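Long-range contacts in RIM-binding protein, isoform F (Drosophila melanogaster, PDB 6Q9M), which probably helps couple synaptic vesicle recruitment to release sites at the active zone, where its central fibronectin type III array would form part of the scaffold: residues A[35-40]-A[81-86]; A[10-15]-A[30-35]; A[39-44]-A[51-56]. All coordinates share one frame; numbering follows the deposited sequence.

Interaction 1: residues A[35-40]-A[81-86]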
ATOM      1  N   GLY A  35       0.928  -2.200 -25.431  1.00128.38           N
ATOM      2  CA  GLY A  35       0.902  -1.182 -26.452  1.00130.47           C
ATOM      3  C   GLY A  35       1.741   0.037 -26.124  1.00128.86           C
ATOM      4  O   GLY A  35       2.282   0.669 -27.040  1.00131.09           O
ATOM      5  N   TYR A  36       1.856   0.385 -24.844  1.00123.30           N
ATOM      6  CA  TYR A  36       2.716   1.462 -24.379  1.00124.19           C
ATOM      7  C   TYR A  36       3.683   0.923 -23.334  1.00116.61           C
ATOM      8  O   TYR A  36       3.555  -0.210 -22.857  1.00115.09           O
ATOM      9  CB  TYR A  36       1.900   2.639 -23.809  1.00131.06           C
ATOM     10  CG  TYR A  36       0.784   2.278 -22.840  1.00130.28           C
ATOM     11  CD1 TYR A  36      -0.545   2.274 -23.252  1.00134.48           C
ATOM     12  CD2 TYR A  36       1.056   1.976 -21.509  1.00126.98           C
ATOM     13  CE1 TYR A  36      -1.568   1.959 -22.373  1.00135.05           C
ATOM     14  CE2 TYR A  36       0.035   1.657 -20.620  1.00126.35           C
ATOM     15  CZ  TYR A  36      -1.274   1.651 -21.062  1.00131.44           C
ATOM     16  OH  TYR A  36      -2.292   1.337 -20.191  1.00131.18           O
ATOM     17  N   ASN A  37       4.673   1.749 -22.992  1.00111.07           N
ATOM     18  CA  ASN A  37       5.630   1.421 -21.939  1.00100.20           C
ATOM     19  C   ASN A  37       6.255   0.046 -22.166  1.00 88.89           C
ATOM     20  O   ASN A  37       6.408  -0.746 -21.234  1.00 85.71           O
ATOM     21  CB  ASN A  37       4.964   1.482 -20.556  1.00 99.18           C
ATOM     22  CG  ASN A  37       4.784   2.903 -20.043  1.00 99.09           C
ATOM     23  OD1 ASN A  37       5.518   3.815 -20.426  1.00104.75           O
ATOM     24  ND2 ASN A  37       3.804   3.094 -19.165  1.00 98.43           N
ATOM     25  N   LEU A  38       6.599  -0.257 -23.418  1.00 90.75           N
ATOM     26  CA  LEU A  38       7.131  -1.579 -23.719  1.00 94.69           C
ATOM     27  C   LEU A  38       8.487  -1.780 -23.047  1.00 85.29           C
ATOM     28  O   LEU A  38       9.287  -0.852 -22.893  1.00 84.06           O
ATOM     29  CB  LEU A  38       7.245  -1.815 -25.225  1.00104.71           C
ATOM     30  CG  LEU A  38       7.314  -3.289 -25.673  1.00107.94           C
ATOM     31  CD1 LEU A  38       6.549  -4.235 -24.749  1.00108.36           C
ATOM     32  CD2 LEU A  38       6.812  -3.440 -27.100  1.00116.35           C
ATOM     33  N   ILE A  39       8.741  -3.013 -22.679  1.00 72.12           N
ATOM     34  CA  ILE A  39       9.830  -3.341 -21.780  1.00 73.28           C
ATOM     35  C   ILE A  39      11.161  -3.311 -22.520  1.00 80.65           C
ATOM     36  O   ILE A  39      11.280  -3.814 -23.644  1.00 88.03           O
ATOM     37  CB  ILE A  39       9.558  -4.710 -21.154  1.00 76.82           C
ATOM     38  CG1 ILE A  39      10.787  -5.223 -20.456  1.00 78.44           C
ATOM     39  CG2 ILE A  39       9.119  -5.703 -22.214  1.00 83.92           C
ATOM     40  CD1 ILE A  39      10.461  -6.406 -19.735  1.00 82.76           C
ATOM     41  N   ASP A  40      12.174  -2.760 -21.854  1.00 80.87           N
ATOM     42  CA  ASP A  40      13.522  -2.548 -22.363  1.00 88.28           C
ATOM     43  C   ASP A  40      14.582  -3.341 -21.610  1.00 88.99           C
ATOM     44  O   ASP A  40      15.527  -3.840 -22.227  1.00 97.38           O
ATOM     45  CB  ASP A  40      13.850  -1.045 -22.304  1.00 99.16           C
ATOM     46  CG  ASP A  40      15.206  -0.713 -22.895  1.00111.41           C
ATOM     47  OD1 ASP A  40      15.260  -0.402 -24.103  1.00114.97           O
ATOM     48  OD2 ASP A  40      16.210  -0.741 -22.148  1.00118.00           O
ATOM     49  N   THR A  81      11.397   0.483 -18.884  1.00 70.82           N
ATOM     50  CA  THR A  81      11.126   0.974 -20.224  1.00 66.82           C
ATOM     51  C   THR A  81      12.317   1.810 -20.698  1.00 87.23           C
ATOM     52  O   THR A  81      13.266   2.057 -19.952  1.00 84.98           O
ATOM     53  CB  THR A  81       9.829   1.779 -20.246  1.00 75.94           C
ATOM     54  OG1 THR A  81      10.026   2.998 -19.529  1.00 78.29           O
ATOM     55  CG2 THR A  81       8.695   1.000 -19.587  1.00 65.46           C
ATOM     56  N   GLN A  82      12.258   2.297 -21.942  1.00 84.88           N
ATOM     57  CA  GLN A  82      13.335   3.159 -22.414  1.00 88.66           C
ATOM     58  C   GLN A  82      13.361   4.485 -21.665  1.00100.18           C
ATOM     59  O   GLN A  82      14.443   4.985 -21.334  1.00110.54           O
ATOM     60  CB  GLN A  82      13.220   3.403 -23.921  1.00 97.54           C
ATOM     61  CG  GLN A  82      14.426   4.141 -24.496  1.00 94.01           C
ATOM     62  CD  GLN A  82      14.460   4.134 -26.011  1.00104.12           C
ATOM     63  OE1 GLN A  82      13.425   3.999 -26.661  1.00102.73           O
ATOM     64  NE2 GLN A  82      15.656   4.277 -26.581  1.00106.70           N
ATOM     65  N   ASN A  83      12.191   5.083 -21.396  1.00100.42           N
ATOM     66  CA  ASN A  83      12.179   6.305 -20.590  1.00104.66           C
ATOM     67  C   ASN A  83      12.612   6.066 -19.145  1.00 97.27           C
ATOM     68  O   ASN A  83      12.625   7.019 -18.360  1.00 82.70           O
ATOM     69  CB  ASN A  83      10.810   7.001 -20.641  1.00110.82           C
ATOM     70  CG  ASN A  83       9.640   6.036 -20.583  1.00110.72           C
ATOM     71  OD1 ASN A  83       9.658   5.067 -19.825  1.00 98.90           O
ATOM     72  ND2 ASN A  83       8.605   6.314 -21.368  1.00120.73           N
ATOM     73  N   ARG A  84      12.946   4.826 -18.788  1.00 91.08           N
ATOM     74  CA  ARG A  84      13.393   4.368 -17.462  1.00 93.98           C
ATOM     75  C   ARG A  84      12.234   4.255 -16.476  1.00 85.39           C
ATOM     76  O   ARG A  84      12.482   4.162 -15.261  1.00 84.24           O
ATOM     77  CB  ARG A  84      14.509   5.236 -16.863  1.00 99.30           C
ATOM     78  CG  ARG A  84      15.680   5.535 -17.819  1.00108.81           C
ATOM     79  CD  ARG A  84      16.351   4.274 -18.353  1.00111.58           C
ATOM     80  NE  ARG A  84      17.162   3.606 -17.339  1.00113.35           N
ATOM     81  CZ  ARG A  84      17.682   2.387 -17.475  1.00115.85           C
ATOM     82  NH1 ARG A  84      17.493   1.698 -18.596  1.00115.89           N
ATOM     83  NH2 ARG A  84      18.402   1.862 -16.491  1.00114.67           N
ATOM     84  N   GLN A  85      10.984   4.275 -16.943  1.00 80.06           N
ATOM     85  CA  GLN A  85       9.865   3.961 -16.066  1.00 79.49           C
ATOM     86  C   GLN A  85       9.849   2.466 -15.752  1.00 77.70           C
ATOM     87  O   GLN A  85      10.253   1.634 -16.567  1.00 85.65           O
ATOM     88  CB  GLN A  85       8.544   4.345 -16.735  1.00 83.04           C
ATOM     89  CG  GLN A  85       8.067   5.765 -16.484  1.00 97.32           C
ATOM     90  CD  GLN A  85       6.652   6.003 -17.014  1.00113.26           C
ATOM     91  OE1 GLN A  85       6.415   5.960 -18.225  1.00120.77           O
ATOM     92  NE2 GLN A  85       5.708   6.260 -16.108  1.00114.06           N
ATOM     93  N   THR A  86       9.386   2.123 -14.551  1.00 76.84           N
ATOM     94  CA  THR A  86       9.458   0.749 -14.066  1.00 73.64           C
ATOM     95  C   THR A  86       8.101   0.284 -13.551  1.00 69.04           C
ATOM     96  O   THR A  86       7.206   1.086 -13.282  1.00 69.26           O
ATOM     97  CB  THR A  86      10.502   0.568 -12.948  1.00 72.23           C
ATOM     98  OG1 THR A  86      10.150   1.380 -11.821  1.00 77.21           O
ATOM     99  CG2 THR A  86      11.900   0.947 -13.427  1.00 78.05           C
TER
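The CG2 methyl of Thr81 lies over the backbone of Asn37, 3.3 Å from Asn37 O, and also meets the aliphatic start of that side chain, with Asn37 CB 3.9 Å from Thr81 CG2. A branched threonine suits this place because its methyl sits beside its own backbone N, turned to the loop across from it, while CA adds a further touch: Leu38 O is 3.7 Å from Thr81 CA. Asp40 CB rests on the start of the turn, 3.6 Å from Thr81 C. With CG anti to the backbone N (chi1 -176°), the Asp40 carboxylate stays by Gln82, and the Arg84 side chain curls back so that its NH1 lies 4.5 Å from Asp40 OD2, which is near the guanidinium plane. This is beyond a salt bridge, though the opposite charges probably attract. The turn is type I, closed by Arg84 N donating to Thr81 O at 3.0 Å. A second backbone bond, Thr81 N to Gln85 O at 2.8 Å, ties its base. Around the contact, Val8 of the N-terminal loop packs on both Asn37 and Thr81. Asp40 bonds through its backbone to Val80, so the patch lies where strands 39-46 and 73-81 meet.

Interaction 2: residues A[10-15]-A[30-35]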
ATOM      1  N   ALA A  10       4.406  -5.876 -15.982  1.00 52.17           N
ATOM      2  CA  ALA A  10       5.396  -6.453 -15.090  1.00 51.99           C
ATOM      3  C   ALA A  10       5.719  -7.899 -15.457  1.00 57.10           C
ATOM      4  O   ALA A  10       4.901  -8.590 -16.074  1.00 56.88           O
ATOM      5  CB  ALA A  10       4.880  -6.384 -13.646  1.00 48.97           C
ATOM      6  N   PRO A  11       6.898  -8.393 -15.082  1.00 54.69           N
ATOM      7  CA  PRO A  11       7.237  -9.790 -15.376  1.00 60.69           C
ATOM      8  C   PRO A  11       6.327 -10.737 -14.613  1.00 54.53           C
ATOM      9  O   PRO A  11       5.675 -10.363 -13.643  1.00 63.49           O
ATOM     10  CB  PRO A  11       8.704  -9.930 -14.915  1.00 57.68           C
ATOM     11  CG  PRO A  11       9.178  -8.511 -14.618  1.00 57.62           C
ATOM     12  CD  PRO A  11       7.922  -7.752 -14.233  1.00 49.73           C
ATOM     13  N   LYS A  12       6.263 -11.975 -15.091  1.00 58.61           N
ATOM     14  CA  LYS A  12       5.411 -13.003 -14.510  1.00 58.34           C
ATOM     15  C   LYS A  12       6.224 -14.272 -14.264  1.00 55.19           C
ATOM     16  O   LYS A  12       7.351 -14.420 -14.733  1.00 52.08           O
ATOM     17  CB  LYS A  12       4.203 -13.297 -15.414  1.00 66.48           C
ATOM     18  CG  LYS A  12       3.543 -12.042 -16.002  1.00 68.77           C
ATOM     19  CD  LYS A  12       2.650 -12.350 -17.218  1.00 71.63           C
ATOM     20  CE  LYS A  12       2.093 -13.766 -17.183  1.00 75.16           C
ATOM     21  NZ  LYS A  12       0.847 -13.925 -18.007  1.00 88.34           N
ATOM     22  N   HIS A  13       5.616 -15.201 -13.528  1.00 56.49           N
ATOM     23  CA  HIS A  13       6.157 -16.542 -13.320  1.00 60.39           C
ATOM     24  C   HIS A  13       7.561 -16.498 -12.718  1.00 64.89           C
ATOM     25  O   HIS A  13       8.437 -17.297 -13.063  1.00 61.12           O
ATOM     26  CB  HIS A  13       6.129 -17.344 -14.621  1.00 59.43           C
ATOM     27  CG  HIS A  13       4.745 -17.550 -15.154  1.00 77.94           C
ATOM     28  ND1 HIS A  13       4.256 -16.862 -16.244  1.00 84.27           N
ATOM     29  CD2 HIS A  13       3.733 -18.341 -14.724  1.00 83.21           C
ATOM     30  CE1 HIS A  13       3.010 -17.239 -16.479  1.00 84.96           C
ATOM     31  NE2 HIS A  13       2.670 -18.135 -15.571  1.00 85.18           N
ATOM     32  N   LEU A  14       7.752 -15.582 -11.771  1.00 60.07           N
ATOM     33  CA  LEU A  14       8.974 -15.528 -10.987  1.00 53.41           C
ATOM     34  C   LEU A  14       9.209 -16.863 -10.288  1.00 59.60           C
ATOM     35  O   LEU A  14       8.324 -17.388  -9.606  1.00 58.43           O
ATOM     36  CB  LEU A  14       8.870 -14.403  -9.970  1.00 48.84           C
ATOM     37  CG  LEU A  14      10.077 -14.175  -9.084  1.00 52.72           C
ATOM     38  CD1 LEU A  14      11.327 -14.148  -9.942  1.00 49.77           C
ATOM     39  CD2 LEU A  14       9.930 -12.900  -8.259  1.00 51.37           C
ATOM     40  N   THR A  15      10.400 -17.425 -10.481  1.00 61.99           N
ATOM     41  CA  THR A  15      10.711 -18.767 -10.012  1.00 65.42           C
ATOM     42  C   THR A  15      12.086 -18.801  -9.364  1.00 67.95           C
ATOM     43  O   THR A  15      13.056 -18.276  -9.925  1.00 64.16           O
ATOM     44  CB  THR A  15      10.677 -19.751 -11.184  1.00 71.62           C
ATOM     45  OG1 THR A  15       9.363 -19.753 -11.757  1.00 87.35           O
ATOM     46  CG2 THR A  15      11.038 -21.153 -10.730  1.00 68.03           C
ATOM     47  N   PRO A  30       8.583 -12.827 -19.647  1.00 68.12           N
ATOM     48  CA  PRO A  30       8.385 -11.425 -20.021  1.00 59.52           C
ATOM     49  C   PRO A  30       6.949 -10.991 -19.791  1.00 61.30           C
ATOM     50  O   PRO A  30       6.015 -11.810 -19.874  1.00 55.50           O
ATOM     51  CB  PRO A  30       8.729 -11.396 -21.523  1.00 64.36           C
ATOM     52  CG  PRO A  30       9.240 -12.764 -21.875  1.00 64.52           C
ATOM     53  CD  PRO A  30       8.782 -13.702 -20.818  1.00 70.72           C
ATOM     54  N   PRO A  31       6.728  -9.686 -19.619  1.00 63.49           N
ATOM     55  CA  PRO A  31       5.369  -9.168 -19.458  1.00 67.41           C
ATOM     56  C   PRO A  31       4.578  -9.267 -20.746  1.00 81.71           C
ATOM     57  O   PRO A  31       5.130  -9.295 -21.853  1.00 91.31           O
ATOM     58  CB  PRO A  31       5.595  -7.698 -19.091  1.00 67.52           C
ATOM     59  CG  PRO A  31       6.919  -7.378 -19.708  1.00 68.70           C
ATOM     60  CD  PRO A  31       7.732  -8.619 -19.496  1.00 66.05           C
ATOM     61  N   GLU A  32       3.266  -9.358 -20.586  1.00 80.54           N
ATOM     62  CA  GLU A  32       2.366  -9.196 -21.720  1.00 93.77           C
ATOM     63  C   GLU A  32       2.492  -7.785 -22.286  1.00 90.81           C
ATOM     64  O   GLU A  32       2.519  -6.817 -21.518  1.00 87.28           O
ATOM     65  CB  GLU A  32       0.926  -9.476 -21.299  1.00 97.85           C
ATOM     66  CG  GLU A  32       0.810 -10.651 -20.347  1.00102.09           C
ATOM     67  CD  GLU A  32      -0.624 -11.028 -20.053  1.00113.72           C
ATOM     68  OE1 GLU A  32      -0.889 -11.487 -18.920  1.00107.93           O
ATOM     69  OE2 GLU A  32      -1.483 -10.869 -20.953  1.00125.33           O
ATOM     70  N   PRO A  33       2.559  -7.620 -23.599  1.00 91.61           N
ATOM     71  CA  PRO A  33       2.595  -6.267 -24.158  1.00 99.78           C
ATOM     72  C   PRO A  33       1.247  -5.584 -23.999  1.00107.88           C
ATOM     73  O   PRO A  33       0.191  -6.211 -24.124  1.00107.04           O
ATOM     74  CB  PRO A  33       2.917  -6.509 -25.631  1.00 82.82           C
ATOM     75  CG  PRO A  33       2.294  -7.838 -25.899  1.00 84.53           C
ATOM     76  CD  PRO A  33       2.483  -8.649 -24.650  1.00 93.18           C
ATOM     77  N   VAL A  34       1.290  -4.284 -23.712  1.00110.25           N
ATOM     78  CA  VAL A  34       0.085  -3.491 -23.518  1.00113.58           C
ATOM     79  C   VAL A  34      -0.065  -2.389 -24.558  1.00127.93           C
ATOM     80  O   VAL A  34      -1.107  -1.720 -24.594  1.00137.37           O
ATOM     81  CB  VAL A  34       0.028  -2.907 -22.090  1.00107.40           C
ATOM     82  CG1 VAL A  34       0.802  -1.603 -21.997  1.00106.32           C
ATOM     83  CG2 VAL A  34      -1.406  -2.720 -21.644  1.00111.88           C
ATOM     84  N   GLY A  35       0.928  -2.200 -25.431  1.00128.38           N
ATOM     85  CA  GLY A  35       0.902  -1.182 -26.452  1.00130.47           C
ATOM     86  C   GLY A  35       1.741   0.037 -26.124  1.00128.86           C
ATOM     87  O   GLY A  35       2.282   0.669 -27.040  1.00131.09           O
TER
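Lys12 reaches across to Glu32, and its chain can be followed outward atom by atom. CB and CG run out beside the strand and bring the chain toward the opposite loop; CG leaves beside the backbone N, anti to the carbonyl carbon (chi1 -43°). CD is the first atom to touch, packing 4.0 Å from Glu32 CG, methylene on methylene. The chain then bends at the CG-CD bond, whose chi3 of 27° is about midway between eclipsed and staggered, and CE passes 4.1 Å from Glu32 OE1. At the tip, NZ donates to Glu32 OE1 at 3.1 Å in a salt bridge. The ammonium comes from above the carboxylate, 46° out of its plane, and the two chains cross at about a right angle. Long, flexible side chains suit this edge, since they can bridge the surface while their backbones stay apart.

Beneath the ion pair the packing is by prolines. Pro31 CB sits against Ala10 O at 3.2 Å, and the CA atoms of Pro11 and Pro31 are 4.5 Å apart. Having no N-H to offer, prolines fit positions flanking a strand. Pro11 is buried on Trp28 and Val77, while Pro31 leans on Tyr42. Lys12 also pairs with Ser29 through the backbone, so the contact closes the open end of the hairpin of strands 12-20 and 23-29, the A and B strands of a fibronectin type III sandwich.

Interaction 3: residues A[39-44]-A[51-56]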
ATOM      1  N   ILE A  39       8.741  -3.013 -22.679  1.00 72.12           N
ATOM      2  CA  ILE A  39       9.830  -3.341 -21.780  1.00 73.28           C
ATOM      3  C   ILE A  39      11.161  -3.311 -22.520  1.00 80.65           C
ATOM      4  O   ILE A  39      11.280  -3.814 -23.644  1.00 88.03           O
ATOM      5  CB  ILE A  39       9.558  -4.710 -21.154  1.00 76.82           C
ATOM      6  CG1 ILE A  39      10.787  -5.223 -20.456  1.00 78.44           C
ATOM      7  CG2 ILE A  39       9.119  -5.703 -22.214  1.00 83.92           C
ATOM      8  CD1 ILE A  39      10.461  -6.406 -19.735  1.00 82.76           C
ATOM      9  N   ASP A  40      12.174  -2.760 -21.854  1.00 80.87           N
ATOM     10  CA  ASP A  40      13.522  -2.548 -22.363  1.00 88.28           C
ATOM     11  C   ASP A  40      14.582  -3.341 -21.610  1.00 88.99           C
ATOM     12  O   ASP A  40      15.527  -3.840 -22.227  1.00 97.38           O
ATOM     13  CB  ASP A  40      13.850  -1.045 -22.304  1.00 99.16           C
ATOM     14  CG  ASP A  40      15.206  -0.713 -22.895  1.00111.41           C
ATOM     15  OD1 ASP A  40      15.260  -0.402 -24.103  1.00114.97           O
ATOM     16  OD2 ASP A  40      16.210  -0.741 -22.148  1.00118.00           O
ATOM     17  N   SER A  41      14.463  -3.465 -20.291  1.00 79.37           N
ATOM     18  CA  SER A  41      15.385  -4.286 -19.518  1.00 74.80           C
ATOM     19  C   SER A  41      14.702  -4.655 -18.208  1.00 64.91           C
ATOM     20  O   SER A  41      13.628  -4.148 -17.879  1.00 67.10           O
ATOM     21  CB  SER A  41      16.731  -3.575 -19.279  1.00 71.24           C
ATOM     22  OG  SER A  41      16.609  -2.456 -18.413  1.00 70.16           O
ATOM     23  N   TYR A  42      15.352  -5.533 -17.456  1.00 58.56           N
ATOM     24  CA  TYR A  42      14.853  -5.985 -16.173  1.00 58.35           C
ATOM     25  C   TYR A  42      15.817  -5.585 -15.060  1.00 64.82           C
ATOM     26  O   TYR A  42      17.037  -5.548 -15.249  1.00 69.38           O
ATOM     27  CB  TYR A  42      14.667  -7.506 -16.146  1.00 56.51           C
ATOM     28  CG  TYR A  42      13.726  -8.061 -17.171  1.00 60.36           C
ATOM     29  CD1 TYR A  42      14.176  -8.449 -18.433  1.00 67.48           C
ATOM     30  CD2 TYR A  42      12.386  -8.216 -16.881  1.00 65.81           C
ATOM     31  CE1 TYR A  42      13.298  -8.967 -19.378  1.00 63.75           C
ATOM     32  CE2 TYR A  42      11.509  -8.741 -17.808  1.00 67.29           C
ATOM     33  CZ  TYR A  42      11.964  -9.112 -19.055  1.00 66.98           C
ATOM     34  OH  TYR A  42      11.060  -9.613 -19.965  1.00 69.09           O
ATOM     35  N   HIS A  43      15.245  -5.295 -13.894  1.00 55.83           N
ATOM     36  CA  HIS A  43      15.979  -4.950 -12.686  1.00 52.48           C
ATOM     37  C   HIS A  43      15.644  -5.990 -11.628  1.00 56.24           C
ATOM     38  O   HIS A  43      14.469  -6.167 -11.279  1.00 54.93           O
ATOM     39  CB  HIS A  43      15.601  -3.560 -12.181  1.00 50.92           C
ATOM     40  CG  HIS A  43      16.281  -2.439 -12.891  1.00 53.07           C
ATOM     41  ND1 HIS A  43      17.202  -2.640 -13.894  1.00 62.58           N
ATOM     42  CD2 HIS A  43      16.177  -1.097 -12.740  1.00 59.75           C
ATOM     43  CE1 HIS A  43      17.645  -1.471 -14.328  1.00 61.65           C
ATOM     44  NE2 HIS A  43      17.035  -0.518 -13.646  1.00 63.43           N
ATOM     45  N   VAL A  44      16.662  -6.683 -11.123  1.00 48.61           N
ATOM     46  CA  VAL A  44      16.474  -7.699 -10.094  1.00 47.34           C
ATOM     47  C   VAL A  44      16.868  -7.104  -8.755  1.00 52.36           C
ATOM     48  O   VAL A  44      17.979  -6.580  -8.603  1.00 59.89           O
ATOM     49  CB  VAL A  44      17.289  -8.960 -10.399  1.00 50.26           C
ATOM     50  CG1 VAL A  44      16.936 -10.047  -9.405  1.00 45.04           C
ATOM     51  CG2 VAL A  44      17.000  -9.414 -11.819  1.00 57.95           C
ATOM     52  N   LYS A  51      20.479  -5.697  -7.779  1.00 57.66           N
ATOM     53  CA  LYS A  51      21.597  -6.633  -7.838  1.00 62.54           C
ATOM     54  C   LYS A  51      22.057  -6.988  -9.245  1.00 68.95           C
ATOM     55  O   LYS A  51      23.261  -7.083  -9.481  1.00 71.80           O
ATOM     56  CB  LYS A  51      21.233  -7.916  -7.092  1.00 65.45           C
ATOM     57  CG  LYS A  51      20.858  -7.673  -5.645  1.00 65.90           C
ATOM     58  CD  LYS A  51      22.075  -7.328  -4.805  1.00 72.60           C
ATOM     59  CE  LYS A  51      22.863  -8.580  -4.428  1.00 79.53           C
ATOM     60  NZ  LYS A  51      24.145  -8.240  -3.750  1.00 90.35           N
ATOM     61  N   VAL A  52      21.153  -7.184 -10.204  1.00 71.18           N
ATOM     62  CA  VAL A  52      21.593  -7.503 -11.556  1.00 71.15           C
ATOM     63  C   VAL A  52      20.591  -6.937 -12.546  1.00 68.50           C
ATOM     64  O   VAL A  52      19.400  -6.800 -12.250  1.00 71.16           O
ATOM     65  CB  VAL A  52      21.810  -9.026 -11.764  1.00 71.91           C
ATOM     66  CG1 VAL A  52      20.597  -9.799 -11.425  1.00 68.19           C
ATOM     67  CG2 VAL A  52      22.233  -9.327 -13.192  1.00 81.01           C
ATOM     68  N   THR A  53      21.108  -6.555 -13.714  1.00 63.86           N
ATOM     69  CA  THR A  53      20.324  -6.011 -14.810  1.00 61.57           C
ATOM     70  C   THR A  53      20.430  -6.984 -15.968  1.00 61.11           C
ATOM     71  O   THR A  53      21.536  -7.312 -16.405  1.00 65.82           O
ATOM     72  CB  THR A  53      20.819  -4.625 -15.226  1.00 70.13           C
ATOM     73  OG1 THR A  53      20.692  -3.717 -14.123  1.00 71.96           O
ATOM     74  CG2 THR A  53      19.988  -4.105 -16.380  1.00 75.75           C
ATOM     75  N   VAL A  54      19.290  -7.491 -16.423  1.00 62.10           N
ATOM     76  CA  VAL A  54      19.213  -8.360 -17.591  1.00 63.83           C
ATOM     77  C   VAL A  54      18.584  -7.567 -18.724  1.00 65.18           C
ATOM     78  O   VAL A  54      17.521  -6.962 -18.543  1.00 73.70           O
ATOM     79  CB  VAL A  54      18.402  -9.632 -17.299  1.00 63.03           C
ATOM     80  CG1 VAL A  54      18.436 -10.570 -18.492  1.00 55.09           C
ATOM     81  CG2 VAL A  54      18.919 -10.316 -16.023  1.00 55.39           C
ATOM     82  N   LYS A  55      19.235  -7.556 -19.881  1.00 69.33           N
ATOM     83  CA  LYS A  55      18.701  -6.800 -21.002  1.00 79.05           C
ATOM     84  C   LYS A  55      17.638  -7.613 -21.738  1.00 81.60           C
ATOM     85  O   LYS A  55      17.478  -8.819 -21.534  1.00 77.57           O
ATOM     86  CB  LYS A  55      19.814  -6.414 -21.979  1.00 92.92           C
ATOM     87  CG  LYS A  55      21.021  -5.725 -21.350  1.00104.16           C
ATOM     88  CD  LYS A  55      20.912  -4.205 -21.434  1.00113.26           C
ATOM     89  CE  LYS A  55      22.058  -3.513 -20.693  1.00118.32           C
ATOM     90  NZ  LYS A  55      23.265  -3.274 -21.552  1.00123.75           N
ATOM     91  N   ALA A  56      16.919  -6.928 -22.633  1.00 93.52           N
ATOM     92  CA  ALA A  56      15.654  -7.460 -23.137  1.00 96.95           C
ATOM     93  C   ALA A  56      15.868  -8.737 -23.935  1.00 92.00           C
ATOM     94  O   ALA A  56      15.056  -9.667 -23.860  1.00 91.20           O
ATOM     95  CB  ALA A  56      14.945  -6.411 -23.995  1.00106.51           C
TER
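Tyr42 and Val54 face each other as a hydrogen-bonded pair in an antiparallel beta hairpin, the C-C' hairpin of the fibronectin type III sandwich, whose strand segments run at 157°. Tyr42 N donates to Val54 O at 2.8 Å, and Val54 N returns a longer, more bent bond to Tyr42 O at 3.2 Å. Nearer the hairpin's closed end, Val44 N gives to Val52 O at 3.0 Å and Lys51 N to Val44 O at 2.8 Å. Beta-branched valines suit such extended backbone: Val44 and Val52 lie side by side on the Tyr42 face, Val52 CG1 3.6 Å from Val44 CB. On the other face, His43 runs alongside Thr53, its ND1 3.7 Å from Thr53 OG1. A chi1 of -81° and a chi2 near zero bring the same ND1 back over its own strand, where it makes a weak bond to Tyr42 O. Replacing His43 by an alanine would remove this imidazole and would probably leave Tyr42 O without its extra donor and Thr53 without its neighbour.

Farther out, Trp28 meets the Tyr42 ring edge-to-face and also touches Val44 and Val54, seating that face in the core. Asp40 and Ser41, both opposite Val80, form a classic beta bulge at the strand's start. Tyr42 O receives one more contact, from the CA-H of Thr53, with CA 3.3 Å away.

In the fold
From the N terminus, the chain first runs through residues 10-15, makes a hairpin, and returns at 30-35, where interaction 2 closes that short loop. Interactions 1 and 3 then start from one stretch, sharing Ile39 and Asp40. The partner of interaction 3, 51-56, comes back after a tight turn and lies inside the longer loop that interaction 1 closes at 81-86, so interaction 3 nests within interaction 1, while interaction 2 precedes both in series. Interaction 2 lies at the end of the sheet of strands 12-20, 23-29 and 61-65, interaction 1 at the end of the facing four-stranded sheet, and interaction 3 joins two strands within that second sheet. Tyr42 and Ile39 bridge the two sheets through Pro31.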